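Long-range contacts in biotin protein ligase-like protein of unknown function (Silicibacter sp., PDB 3BFM), which is of unknown function but resembles biotin protein ligases, joining a biotin/lipoate ligase-like domain to a small, probably SH3-like C-terminal region: residues L44-L49 and A156-L160; E199-T205 and M215-D219. All blocks are in the same frame, centred on the assembly; numbering follows the deposited sequence.

Interaction 1: L44-L49 and A156-L160; sequences LGTDVL and APRLL
Leu-44 meets the start of helix 156-175 through both of its methyl groups. From CB, which is directed at the helix, the chain runs to CG, where it divides. Leu-44 CD2 lies 3.5 Å from Ala-156 CB and also against the ring of Pro-157, 3.7 Å from Pro-157 CD. Its CD1 reaches one turn on and touches Leu-160 CD2 at 3.7 Å, the two leucine side chains passing at a slant. One branched residue thus spans positions four apart, which come round to the same side of a helix. Leu-44 and Leu-49 are each modelled in two conformations, and the distances hold for one of them.

Leu-49, on the outgoing strand of the hairpin, reaches the helix with its CG anti to the backbone N (chi1 171°). Its CD2 lies 4.0 Å from Ala-156 O and 4.3 Å from Leu-159 CD2, while CD1 approaches Leu-160 CB. Ala-156 O already accepts from Leu-160 N at 3.0 Å, as expected inside a helix, so a methyl can pack beside it. Alanine suits position 156 because its single methyl lets the leucines of the hairpin approach the helix backbone. Proline fits the first turn, where its missing N-H costs no helical bond. Leu-159 also touches Leu-79 and Leu-82 of helix 67-82.

No hydrogen bond or salt bridge crosses between the segments. The hairpin of strands 39-44 and 48-55 in the mixed sheet packs by apolar side chains on the N-terminal end of helix 156-175 within the biotin/lipoate ligase-like region, which implies that shape and exclusion of water, rather than directed bonds, fix the fit.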
loop_
_atom_site.group_PDB
_atom_site.type_symbol
_atom_site.label_atom_id
_atom_site.label_comp_id
_atom_site.label_asym_id
_atom_site.label_seq_id
_atom_site.Cartn_x
_atom_site.Cartn_y
_atom_site.Cartn_z
ATOM N N LEU A 44 20.438 -0.862 -8.463
ATOM C CA LEU A 44 20.872 0.193 -9.366
ATOM C C LEU A 44 22.379 0.100 -9.602
ATOM O O LEU A 44 23.179 0.007 -8.643
ATOM C CB LEU A 44 20.544 1.588 -8.800
ATOM C CG LEU A 44 19.192 2.241 -9.115
ATOM C CD1 LEU A 44 18.097 1.673 -8.216
ATOM C CD2 LEU A 44 19.274 3.750 -8.948
ATOM N N GLY A 45 22.763 0.122 -10.870
ATOM C CA GLY A 45 24.151 0.310 -11.272
ATOM C C GLY A 45 24.230 1.540 -12.130
ATOM O O GLY A 45 23.228 2.184 -12.410
ATOM N N THR A 46 25.427 1.886 -12.576
ATOM C CA THR A 46 25.582 2.997 -13.455
ATOM C C THR A 46 24.984 2.668 -14.845
ATOM O O THR A 46 24.557 3.570 -15.533
ATOM C CB THR A 46 27.068 3.387 -13.578
ATOM O OG1 THR A 46 27.816 2.272 -14.055
ATOM C CG2 THR A 46 27.611 3.740 -12.198
ATOM N N ASP A 47 24.974 1.382 -15.213
ATOM C CA ASP A 47 24.590 0.968 -16.571
ATOM C C ASP A 47 23.210 0.307 -16.690
ATOM O O ASP A 47 22.736 0.063 -17.802
ATOM C CB ASP A 47 25.609 -0.028 -17.113
ATOM C CG ASP A 47 26.932 0.600 -17.412
ATOM O OD1 ASP A 47 27.119 1.817 -17.154
ATOM O OD2 ASP A 47 27.791 -0.183 -17.837
ATOM N N VAL A 48 22.590 -0.004 -15.566
ATOM C CA VAL A 48 21.329 -0.747 -15.592
ATOM C C VAL A 48 20.506 -0.426 -14.360
ATOM O O VAL A 48 21.041 -0.105 -13.289
ATOM C CB VAL A 48 21.551 -2.274 -15.709
ATOM C CG1 VAL A 48 22.476 -2.746 -14.599
ATOM C CG2 VAL A 48 20.197 -3.072 -15.685
ATOM N N LEU A 49 19.192 -0.451 -14.556
ATOM C CA LEU A 49 18.226 -0.359 -13.450
ATOM C C LEU A 49 17.390 -1.631 -13.407
ATOM O O LEU A 49 16.819 -2.020 -14.409
ATOM C CB LEU A 49 17.306 0.871 -13.591
ATOM C CG LEU A 49 16.094 1.029 -12.640
ATOM C CD1 LEU A 49 16.572 1.162 -11.178
ATOM C CD2 LEU A 49 15.228 2.229 -13.009
ATOM N N ALA A 156 18.224 7.652 -12.281
ATOM C CA ALA A 156 17.692 6.294 -12.108
ATOM C C ALA A 156 16.870 6.188 -10.841
ATOM O O ALA A 156 15.783 5.603 -10.855
ATOM C CB ALA A 156 18.830 5.219 -12.101
ATOM N N PRO A 157 17.384 6.745 -9.719
ATOM C CA PRO A 157 16.571 6.705 -8.502
ATOM C C PRO A 157 15.205 7.370 -8.667
ATOM O O PRO A 157 14.220 6.888 -8.137
ATOM C CB PRO A 157 17.406 7.511 -7.481
ATOM C CG PRO A 157 18.775 7.559 -8.012
ATOM C CD PRO A 157 18.684 7.406 -9.502
ATOM N N ARG A 158 15.154 8.512 -9.333
ATOM C CA ARG A 158 13.884 9.229 -9.522
ATOM C C ARG A 158 12.935 8.464 -10.422
ATOM O O ARG A 158 11.737 8.464 -10.207
ATOM C CB ARG A 158 14.124 10.619 -10.101
ATOM C CG ARG A 158 15.040 11.528 -9.252
ATOM C CD ARG A 158 14.438 11.929 -7.916
ATOM N NE ARG A 158 14.589 10.938 -6.859
ATOM C CZ ARG A 158 15.707 10.713 -6.167
ATOM N NH1 ARG A 158 16.831 11.366 -6.449
ATOM N NH2 ARG A 158 15.706 9.791 -5.218
ATOM N N LEU A 159 13.480 7.837 -11.458
ATOM C CA LEU A 159 12.693 6.969 -12.365
ATOM C C LEU A 159 12.068 5.749 -11.641
ATOM O O LEU A 159 10.894 5.406 -11.827
ATOM C CB LEU A 159 13.540 6.552 -13.553
ATOM C CG LEU A 159 12.814 5.697 -14.611
ATOM C CD1 LEU A 159 11.591 6.378 -15.234
ATOM C CD2 LEU A 159 13.771 5.241 -15.742
ATOM N N LEU A 160 12.876 5.094 -10.812
ATOM C CA LEU A 160 12.388 4.032 -9.942
ATOM C C LEU A 160 11.243 4.459 -9.044
ATOM O O LEU A 160 10.221 3.779 -8.973
ATOM C CB LEU A 160 13.544 3.471 -9.128
ATOM C CG LEU A 160 13.227 2.412 -8.089
ATOM C CD1 LEU A 160 12.550 1.170 -8.722
ATOM C CD2 LEU A 160 14.545 2.037 -7.391
#

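Interaction 2: E199-T205 and M215-D219; sequences EAGRSGT and MLLRD
Thr-205 N donates to Arg-218 O at 2.8 Å, a nearly straight bond (168° at the hydrogen). Arg-218 N returns a bond to Thr-205 O at 3.0 Å, closing an antiparallel hydrogen-bonded pair. Leu-217 CA adds a CA-H...O contact to Thr-205 O, so that carbonyl is approached by two donors.

Beside this pair the leucine fills the corner. With CG anti to the backbone N (chi1 -169°), Leu-217 lays CD1 against the Gly-204 C atom (3.7 Å) and CD2 against Arg-202 O (3.5 Å). Shortening this side chain to alanine is likely to open a gap where CD1 and CD2 lie, leaving Gly-204 and the Arg-202 backbone without their apolar neighbour. Glycine suits position 204: a CB would run into Arg-218 O and crowd Leu-217. Farther along, the selenium of Met-215, a selenomethionine, lies 3.9 Å from Glu-199 CB, while the Glu-199 carboxylate forms a salt bridge with Arg-197. A water joins the far end, accepting from Ser-203 N and donating to Asp-219 OD2, which also bonds His-224 NE2; Asp-219 OD1 accepts from Thr-221 N.

Residues 199-202 form a type I' turn; both central residues, Ala-200 and Gly-201, have positive phi, easy for the glycine. This tight hairpin, followed by a sharp corner that passes the chain from one small sheet to another, is consistent with the compact, strongly bent beta architecture of SH3-like domains.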
loop_
_atom_site.group_PDB
_atom_site.type_symbol
_atom_site.label_atom_id
_atom_site.label_comp_id
_atom_site.label_asym_id
_atom_site.label_seq_id
_atom_site.Cartn_x
_atom_site.Cartn_y
_atom_site.Cartn_z
ATOM N N GLU A 199 4.223 -15.090 -32.868
ATOM C CA GLU A 199 4.090 -15.269 -31.431
ATOM C C GLU A 199 3.693 -16.707 -31.165
ATOM O O GLU A 199 2.858 -17.262 -31.889
ATOM C CB GLU A 199 3.024 -14.323 -30.890
ATOM C CG GLU A 199 2.910 -14.292 -29.379
ATOM C CD GLU A 199 4.144 -13.716 -28.704
ATOM O OE1 GLU A 199 4.597 -12.625 -29.111
ATOM O OE2 GLU A 199 4.663 -14.358 -27.765
ATOM N N ALA A 200 4.308 -17.317 -30.148
ATOM C CA ALA A 200 4.015 -18.706 -29.788
ATOM C C ALA A 200 3.950 -19.643 -30.995
ATOM O O ALA A 200 3.058 -20.480 -31.086
ATOM C CB ALA A 200 2.716 -18.771 -29.009
ATOM N N GLY A 201 4.885 -19.499 -31.928
ATOM C CA GLY A 201 4.929 -20.360 -33.107
ATOM C C GLY A 201 3.818 -20.143 -34.125
ATOM O O GLY A 201 3.611 -20.988 -34.996
ATOM N N ARG A 202 3.108 -19.021 -34.011
ATOM C CA ARG A 202 2.029 -18.664 -34.935
ATOM C C ARG A 202 2.311 -17.296 -35.538
ATOM O O ARG A 202 2.958 -16.453 -34.917
ATOM C CB ARG A 202 0.688 -18.665 -34.206
ATOM C CG ARG A 202 0.259 -20.062 -33.807
ATOM C CD ARG A 202 -0.747 -20.074 -32.680
ATOM N NE ARG A 202 -0.723 -21.357 -31.974
ATOM C CZ ARG A 202 -0.165 -21.572 -30.782
ATOM N NH1 ARG A 202 0.421 -20.589 -30.104
ATOM N NH2 ARG A 202 -0.204 -22.794 -30.254
ATOM N N SER A 203 1.849 -17.080 -36.761
ATOM C CA SER A 203 2.066 -15.800 -37.402
ATOM C C SER A 203 0.783 -15.223 -37.954
ATOM O O SER A 203 -0.158 -15.943 -38.270
ATOM C CB SER A 203 3.105 -15.914 -38.504
ATOM O OG SER A 203 4.392 -16.109 -37.940
ATOM N N GLY A 204 0.760 -13.908 -38.052
ATOM C CA GLY A 204 -0.403 -13.214 -38.520
ATOM C C GLY A 204 -0.269 -11.746 -38.260
ATOM O O GLY A 204 0.852 -11.244 -38.057
ATOM N N THR A 205 -1.408 -11.072 -38.276
ATOM C CA THR A 205 -1.531 -9.654 -37.914
ATOM C C THR A 205 -1.977 -9.510 -36.456
ATOM O O THR A 205 -2.925 -10.154 -36.000
ATOM C CB THR A 205 -2.557 -8.957 -38.822
ATOM O OG1 THR A 205 -2.078 -9.017 -40.169
ATOM C CG2 THR A 205 -2.766 -7.497 -38.424
HETATM N N MSE A 215 -3.640 -12.075 -26.799
HETATM C CA MSE A 215 -3.387 -11.527 -28.133
HETATM C C MSE A 215 -4.306 -12.190 -29.135
HETATM O O MSE A 215 -4.383 -13.412 -29.198
HETATM C CB MSE A 215 -1.964 -11.806 -28.586
HETATM C CG MSE A 215 -1.644 -11.373 -29.990
HETATM SE SE MSE A 215 0.148 -11.699 -30.541
HETATM C CE MSE A 215 0.949 -10.181 -29.498
ATOM N N LEU A 216 -4.930 -11.351 -29.948
ATOM C CA LEU A 216 -5.679 -11.798 -31.104
ATOM C C LEU A 216 -4.755 -11.686 -32.312
ATOM O O LEU A 216 -4.412 -10.597 -32.747
ATOM C CB LEU A 216 -6.947 -10.952 -31.263
ATOM C CG LEU A 216 -7.920 -11.052 -30.072
ATOM C CD1 LEU A 216 -8.784 -9.831 -29.963
ATOM C CD2 LEU A 216 -8.741 -12.313 -30.213
ATOM N N LEU A 217 -4.386 -12.832 -32.867
ATOM C CA LEU A 217 -3.438 -12.926 -33.979
ATOM C C LEU A 217 -4.169 -13.551 -35.170
ATOM O O LEU A 217 -4.538 -14.732 -35.142
ATOM C CB LEU A 217 -2.234 -13.759 -33.573
ATOM C CG LEU A 217 -1.007 -13.789 -34.484
ATOM C CD1 LEU A 217 -0.441 -12.394 -34.639
ATOM C CD2 LEU A 217 0.054 -14.758 -33.938
ATOM N N ARG A 218 -4.400 -12.730 -36.176
ATOM C CA ARG A 218 -5.176 -13.149 -37.352
ATOM C C ARG A 218 -4.280 -13.561 -38.504
ATOM O O ARG A 218 -3.510 -12.746 -39.057
ATOM C CB ARG A 218 -6.131 -12.038 -37.745
ATOM C CG ARG A 218 -7.163 -12.480 -38.779
ATOM C CD ARG A 218 -8.336 -11.532 -38.718
ATOM N NE ARG A 218 -9.157 -11.818 -37.536
ATOM C CZ ARG A 218 -10.175 -11.082 -37.121
ATOM N NH1 ARG A 218 -10.530 -9.963 -37.762
ATOM N NH2 ARG A 218 -10.818 -11.459 -36.038
ATOM N N ASP A 219 -4.332 -14.839 -38.858
ATOM C CA ASP A 219 -3.619 -15.275 -40.068
ATOM C C ASP A 219 -4.652 -15.384 -41.216
ATOM O O ASP A 219 -5.746 -14.790 -41.137
ATOM C CB ASP A 219 -2.708 -16.511 -39.824
ATOM C CG ASP A 219 -3.451 -17.801 -39.754
ATOM O OD1 ASP A 219 -4.600 -17.879 -40.275
ATOM O OD2 ASP A 219 -2.859 -18.761 -39.197
HETATM O O HOH W 1 -0.214 -18.665 -38.434
#

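In the fold
From the N terminus, the chain enters the central mixed sheet, and the hairpin joining strands 39-44 and 48-55 supplies the first half of interaction 1. The chain then runs through helix 67-82 and the remaining strands of that sheet before helix 156-175 returns to the hairpin, closing a loop of 106 residues. Helix 179-189 leads on to the small C-terminal sheets. There interaction 2 closes a short loop of nine residues, pairing the start of strand 205-209 with strand 215-218 inside the three-stranded sheet and packing the 196-203 hairpin against it at the corner. The two contacts follow in series, neither nested nor crossing, their centres about 35 Å apart on opposite sides of the chain's centre.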